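Long-range contact in lipoprotein (Colwellia psychrerythraea, PDB 3O0Y), which is a putative lipoprotein of uncharacterised function, perhaps a lipid-binding protein, whose family belongs to a clan of metallopeptidases: residues A[35-43]-A[457-465]. Numbering follows the deposited sequence.
Sequences YLQAKQSLF and LPFLRRIAP
Leu460 enters helix 27-44 as a knob, its side chain seated in the hole formed by Ala38, Lys39, Leu42 and Phe43. Although its CB does not itself point at the helix, CG lies anti to the carbonyl carbon (chi1 -76°) and an extended chi2 carries the end of the side chain into the hole. The two methyls divide it: Leu460 CD1 meets Ala38 CB at 3.9 Å, while Leu460 CD2 slides past the ring of Phe43, 3.9 Å from Phe43 CE1. Apolar contacts continue on both flanks of this knob. Pro458 lies alongside Tyr35, with Pro458 CG 3.8 Å from Tyr35 CD2. At the other end, Ile463 comes from the direction opposite to Phe43 and presses CD1 against the ring edge, in its plane, 3.6 Å from Phe43 CZ. The Phe459 ring offers its own edge to Phe43, where Phe459 CE2 stands 4.0 Å from Phe43 CE1.

Lys39 contributes hydrocarbon instead of charge. With CG anti to the backbone N (chi1 171°) and chi2 extended (-177°), its chain crosses Phe459 at about a right angle, bringing Lys39 CD to 3.5 Å from Phe459 CB. With an alanine here the CG and CD methylenes are gone, and the Phe459 side chain would probably lose their cover and be freer to shift.

The one polar link is indirect: a water donates to Tyr35 O and accepts from Leu460 N, 3.0 Å away, joining the helix to the short, weakly bonded helical segment 459-462.

Around this pair, helix 47-53 packs against Phe43 and Ile463, and helix 100-117 against Tyr35, Ala38 and Pro458. With no direct hydrogen bond or salt bridge, the join between the N-terminal helix and a segment over 400 residues later rests on apolar contacts: a worked example of knob-into-hole packing with one water bridging backbone polar atoms.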
ATOM      1  N   TYR A  35     -14.286  18.755   7.259  1.00  7.91           N
ATOM      2  CA  TYR A  35     -13.792  17.365   7.217  1.00  7.71           C
ATOM      3  C   TYR A  35     -14.710  16.503   6.399  1.00  7.33           C
ATOM      4  O   TYR A  35     -14.278  15.647   5.607  1.00  7.77           O
ATOM      5  CB  TYR A  35     -13.707  16.757   8.600  1.00  8.69           C
ATOM      6  CG  TYR A  35     -12.830  17.471   9.665  1.00  7.64           C
ATOM      7  CD1 TYR A  35     -11.830  18.363   9.334  1.00  7.39           C
ATOM      8  CD2 TYR A  35     -13.077  17.248  10.984  1.00  6.36           C
ATOM      9  CE1 TYR A  35     -11.122  19.012  10.301  1.00  5.89           C
ATOM     10  CE2 TYR A  35     -12.336  17.862  11.986  1.00  9.62           C
ATOM     11  CZ  TYR A  35     -11.327  18.733  11.653  1.00  7.19           C
ATOM     12  OH  TYR A  35     -10.584  19.437  12.627  1.00  7.42           O
ATOM     13  N   LEU A  36     -16.009  16.762   6.517  1.00  7.72           N
ATOM     14  CA  LEU A  36     -17.009  16.134   5.659  1.00  8.68           C
ATOM     15  C   LEU A  36     -16.873  16.494   4.208  1.00  8.28           C
ATOM     16  O   LEU A  36     -16.967  15.631   3.295  1.00  9.44           O
ATOM     17  CB  LEU A  36     -18.406  16.474   6.162  1.00  9.51           C
ATOM     18  CG  LEU A  36     -19.531  15.637   5.488  1.00 12.14           C
ATOM     19  CD1 LEU A  36     -19.432  14.082   5.832  1.00 14.06           C
ATOM     20  CD2 LEU A  36     -20.909  16.196   5.948  1.00 17.67           C
ATOM     21  N   GLN A  37     -16.645  17.786   3.951  1.00  8.95           N
ATOM     22  CA  GLN A  37     -16.477  18.238   2.602  1.00  8.93           C
ATOM     23  C   GLN A  37     -15.255  17.575   1.912  1.00 10.59           C
ATOM     24  O   GLN A  37     -15.297  17.214   0.739  1.00  9.82           O
ATOM     25  CB  GLN A  37     -16.321  19.737   2.586  1.00 10.01           C
ATOM     26  CG  GLN A  37     -16.197  20.284   1.167  1.00 12.07           C
ATOM     27  CD  GLN A  37     -15.808  21.794   1.142  1.00 18.92           C
ATOM     28  OE1 GLN A  37     -15.841  22.490   2.179  1.00 19.50           O
ATOM     29  NE2 GLN A  37     -15.363  22.270  -0.037  1.00 18.69           N
ATOM     30  N   ALA A  38     -14.150  17.478   2.637  1.00  9.31           N
ATOM     31  CA  ALA A  38     -12.980  16.724   2.172  1.00  9.37           C
ATOM     32  C   ALA A  38     -13.290  15.266   1.830  1.00  8.62           C
ATOM     33  O   ALA A  38     -12.939  14.800   0.748  1.00  8.94           O
ATOM     34  CB  ALA A  38     -11.783  16.801   3.185  1.00  8.52           C
ATOM     35  N   LYS A  39     -13.924  14.569   2.765  1.00  9.23           N
ATOM     36  CA  LYS A  39     -14.325  13.203   2.475  1.00  8.39           C
ATOM     37  C   LYS A  39     -15.163  13.093   1.188  1.00  8.94           C
ATOM     38  O   LYS A  39     -14.858  12.277   0.319  1.00  9.77           O
ATOM     39  CB  LYS A  39     -15.119  12.709   3.659  1.00  8.84           C
ATOM     40  CG  LYS A  39     -15.777  11.371   3.366  1.00 11.25           C
ATOM     41  CD  LYS A  39     -16.601  10.987   4.557  1.00 18.03           C
ATOM     42  CE  LYS A  39     -17.994  10.944   4.411  1.00 24.88           C
ATOM     43  NZ  LYS A  39     -18.704  10.045   5.469  1.00 22.27           N
ATOM     44  N   GLN A  40     -16.218  13.906   1.080  1.00  8.38           N
ATOM     45  CA  GLN A  40     -17.208  13.752   0.009  1.00 10.89           C
ATOM     46  C   GLN A  40     -16.618  14.173  -1.339  1.00 11.47           C
ATOM     47  O   GLN A  40     -16.841  13.509  -2.361  1.00 11.23           O
ATOM     48  CB  GLN A  40     -18.510  14.487   0.367  1.00 10.60           C
ATOM     49  CG  GLN A  40     -19.162  13.869   1.608  1.00 12.43           C
ATOM     50  CD  GLN A  40     -20.560  14.322   1.883  1.00 16.30           C
ATOM     51  OE1 GLN A  40     -20.930  15.459   1.603  1.00 17.10           O
ATOM     52  NE2 GLN A  40     -21.334  13.445   2.513  1.00 16.98           N
ATOM     53  N   SER A  41     -15.807  15.192  -1.328  1.00 12.49           N
ATOM     54  CA  SER A  41     -15.225  15.684  -2.560  1.00 13.61           C
ATOM     55  C   SER A  41     -14.159  14.721  -3.106  1.00 12.09           C
ATOM     56  O   SER A  41     -14.089  14.509  -4.325  1.00 14.53           O
ATOM     57  CB  SER A  41     -14.600  17.043  -2.386  1.00 15.36           C
ATOM     58  OG  SER A  41     -15.628  17.992  -2.293  1.00 21.98           O
ATOM     59  N   LEU A  42     -13.327  14.194  -2.230  1.00  9.70           N
ATOM     60  CA  LEU A  42     -12.286  13.263  -2.672  1.00  9.79           C
ATOM     61  C   LEU A  42     -12.978  12.040  -3.255  1.00 12.13           C
ATOM     62  O   LEU A  42     -12.635  11.608  -4.371  1.00 12.87           O
ATOM     63  CB  LEU A  42     -11.405  12.847  -1.493  1.00  9.67           C
ATOM     64  CG  LEU A  42     -10.291  11.864  -1.818  1.00 11.62           C
ATOM     65  CD1 LEU A  42      -9.336  12.355  -2.935  1.00  9.54           C
ATOM     66  CD2 LEU A  42      -9.579  11.430  -0.492  1.00 12.51           C
ATOM     67  N   PHE A  43     -13.888  11.455  -2.479  1.00  9.54           N
ATOM     68  CA  PHE A  43     -14.499  10.208  -2.932  1.00 12.05           C
ATOM     69  C   PHE A  43     -15.451  10.331  -4.142  1.00 11.95           C
ATOM     70  O   PHE A  43     -15.547   9.388  -4.918  1.00 12.02           O
ATOM     71  CB  PHE A  43     -15.175   9.495  -1.809  1.00 13.01           C
ATOM     72  CG  PHE A  43     -14.237   8.775  -0.926  1.00 15.82           C
ATOM     73  CD1 PHE A  43     -14.005   9.196   0.367  1.00 20.21           C
ATOM     74  CD2 PHE A  43     -13.548   7.664  -1.412  1.00 17.83           C
ATOM     75  CE1 PHE A  43     -13.118   8.493   1.186  1.00 25.01           C
ATOM     76  CE2 PHE A  43     -12.742   6.934  -0.604  1.00 21.82           C
ATOM     77  CZ  PHE A  43     -12.501   7.352   0.701  1.00 26.99           C
ATOM     78  N   LEU A 457     -13.893   9.410  15.164  1.00  9.55           N
ATOM     79  CA  LEU A 457     -12.967  10.273  14.430  1.00  8.57           C
ATOM     80  C   LEU A 457     -13.638  10.630  13.110  1.00 10.33           C
ATOM     81  O   LEU A 457     -14.427   9.853  12.559  1.00  8.97           O
ATOM     82  CB  LEU A 457     -11.668   9.527  14.155  1.00  9.59           C
ATOM     83  CG  LEU A 457     -10.859   9.165  15.408  1.00  9.70           C
ATOM     84  CD1 LEU A 457      -9.584   8.426  14.998  1.00 15.70           C
ATOM     85  CD2 LEU A 457     -10.532  10.384  16.293  1.00 15.51           C
ATOM     86  N   PRO A 458     -13.314  11.792  12.594  1.00 10.36           N
ATOM     87  CA  PRO A 458     -13.675  12.160  11.232  1.00 12.00           C
ATOM     88  C   PRO A 458     -13.320  11.062  10.273  1.00 11.33           C
ATOM     89  O   PRO A 458     -12.290  10.388  10.456  1.00 10.48           O
ATOM     90  CB  PRO A 458     -12.826  13.420  10.935  1.00 12.57           C
ATOM     91  CG  PRO A 458     -12.097  13.727  12.100  1.00 15.10           C
ATOM     92  CD  PRO A 458     -12.359  12.714  13.191  1.00 12.02           C
ATOM     93  N   PHE A 459     -14.142  10.845   9.249  1.00  9.43           N
ATOM     94  CA  PHE A 459     -14.004   9.641   8.444  1.00  9.28           C
ATOM     95  C   PHE A 459     -12.647   9.485   7.810  1.00  9.14           C
ATOM     96  O   PHE A 459     -12.055   8.405   7.875  1.00  9.40           O
ATOM     97  CB  PHE A 459     -15.029   9.512   7.337  1.00 11.59           C
ATOM     98  CG  PHE A 459     -14.940   8.225   6.617  1.00 10.95           C
ATOM     99  CD1 PHE A 459     -15.522   7.096   7.102  1.00 19.45           C
ATOM    100  CD2 PHE A 459     -14.275   8.177   5.418  1.00 13.64           C
ATOM    101  CE1 PHE A 459     -15.408   5.886   6.370  1.00 21.51           C
ATOM    102  CE2 PHE A 459     -14.126   7.008   4.725  1.00 20.48           C
ATOM    103  CZ  PHE A 459     -14.681   5.856   5.218  1.00 20.22           C
ATOM    104  N   LEU A 460     -12.055  10.546   7.287  1.00  7.78           N
ATOM    105  CA  LEU A 460     -10.770  10.336   6.649  1.00  7.71           C
ATOM    106  C   LEU A 460      -9.667   9.912   7.639  1.00  6.80           C
ATOM    107  O   LEU A 460      -8.702   9.228   7.252  1.00  9.55           O
ATOM    108  CB  LEU A 460     -10.332  11.617   5.934  1.00  8.57           C
ATOM    109  CG  LEU A 460     -11.044  11.916   4.602  1.00  9.74           C
ATOM    110  CD1 LEU A 460     -10.457  13.228   3.939  1.00 12.67           C
ATOM    111  CD2 LEU A 460     -10.998  10.754   3.612  1.00 12.02           C
ATOM    112  N   ARG A 461      -9.867  10.227   8.914  1.00  6.10           N
ATOM    113  CA  ARG A 461      -8.984   9.731   9.948  1.00  7.96           C
ATOM    114  C   ARG A 461      -9.095   8.250  10.215  1.00  9.39           C
ATOM    115  O   ARG A 461      -8.111   7.638  10.663  1.00 11.07           O
ATOM    116  CB  ARG A 461      -9.137  10.452  11.280  1.00  8.60           C
ATOM    117  CG  ARG A 461      -8.406  11.831  11.228  1.00  9.34           C
ATOM    118  CD  ARG A 461      -8.083  12.280  12.652  1.00  8.93           C
ATOM    119  NE  ARG A 461      -7.163  11.389  13.381  1.00 10.27           N
ATOM    120  CZ  ARG A 461      -6.808  11.527  14.641  1.00  8.60           C
ATOM    121  NH1 ARG A 461      -7.280  12.509  15.429  1.00  9.61           N
ATOM    122  NH2 ARG A 461      -5.975  10.652  15.183  1.00 12.68           N
ATOM    123  N   ARG A 462     -10.234   7.661   9.902  1.00  7.11           N
ATOM    124  CA  ARG A 462     -10.409   6.245  10.073  1.00  6.97           C
ATOM    125  C   ARG A 462      -9.698   5.372   9.015  1.00  7.45           C
ATOM    126  O   ARG A 462      -9.440   4.198   9.248  1.00  7.72           O
ATOM    127  CB  ARG A 462     -11.888   5.844  10.168  1.00  8.57           C
ATOM    128  CG  ARG A 462     -12.570   6.511  11.306  1.00  7.38           C
ATOM    129  CD  ARG A 462     -14.028   6.419  11.253  1.00  9.95           C
ATOM    130  NE  ARG A 462     -14.463   5.038  11.360  1.00  9.05           N
ATOM    131  CZ  ARG A 462     -15.723   4.630  11.151  1.00 15.13           C
ATOM    132  NH1 ARG A 462     -16.679   5.515  10.879  1.00 13.82           N
ATOM    133  NH2 ARG A 462     -16.059   3.364  11.314  1.00 11.62           N
ATOM    134  N   ILE A 463      -9.376   5.954   7.879  1.00  7.57           N
ATOM    135  CA  ILE A 463      -8.685   5.283   6.767  1.00 10.46           C
ATOM    136  C   ILE A 463      -7.393   5.988   6.344  1.00  8.79           C
ATOM    137  O   ILE A 463      -6.891   5.777   5.222  1.00 11.22           O
ATOM    138  CB  ILE A 463      -9.588   5.206   5.539  1.00  8.83           C
ATOM    139  CG1 ILE A 463     -10.109   6.585   5.138  1.00 11.69           C
ATOM    140  CG2 ILE A 463     -10.841   4.329   5.873  1.00 10.92           C
ATOM    141  CD1 ILE A 463     -10.572   6.671   3.603  1.00 13.81           C
ATOM    142  N   ALA A 464      -6.863   6.848   7.208  1.00 10.58           N
ATOM    143  CA  ALA A 464      -5.761   7.754   6.856  1.00  8.13           C
ATOM    144  C   ALA A 464      -4.583   6.906   6.387  1.00  9.63           C
ATOM    145  O   ALA A 464      -4.153   6.032   7.134  1.00 10.97           O
ATOM    146  CB  ALA A 464      -5.344   8.561   8.154  1.00  9.80           C
ATOM    147  N   PRO A 465      -4.031   7.175   5.190  1.00 10.63           N
ATOM    148  CA  PRO A 465      -2.962   6.322   4.654  1.00 14.54           C
ATOM    149  C   PRO A 465      -1.604   6.977   4.901  1.00 17.46           C
ATOM    150  O   PRO A 465      -1.051   7.571   3.900  1.00 26.76           O
ATOM    151  CB  PRO A 465      -3.151   6.419   3.153  1.00 14.89           C
ATOM    152  CG  PRO A 465      -3.832   7.667   2.936  1.00 13.61           C
ATOM    153  CD  PRO A 465      -4.543   8.094   4.173  1.00 13.36           C
TER
HETATM  154  O   HOH W   1     -13.520  13.193   7.013  1.00 10.29           O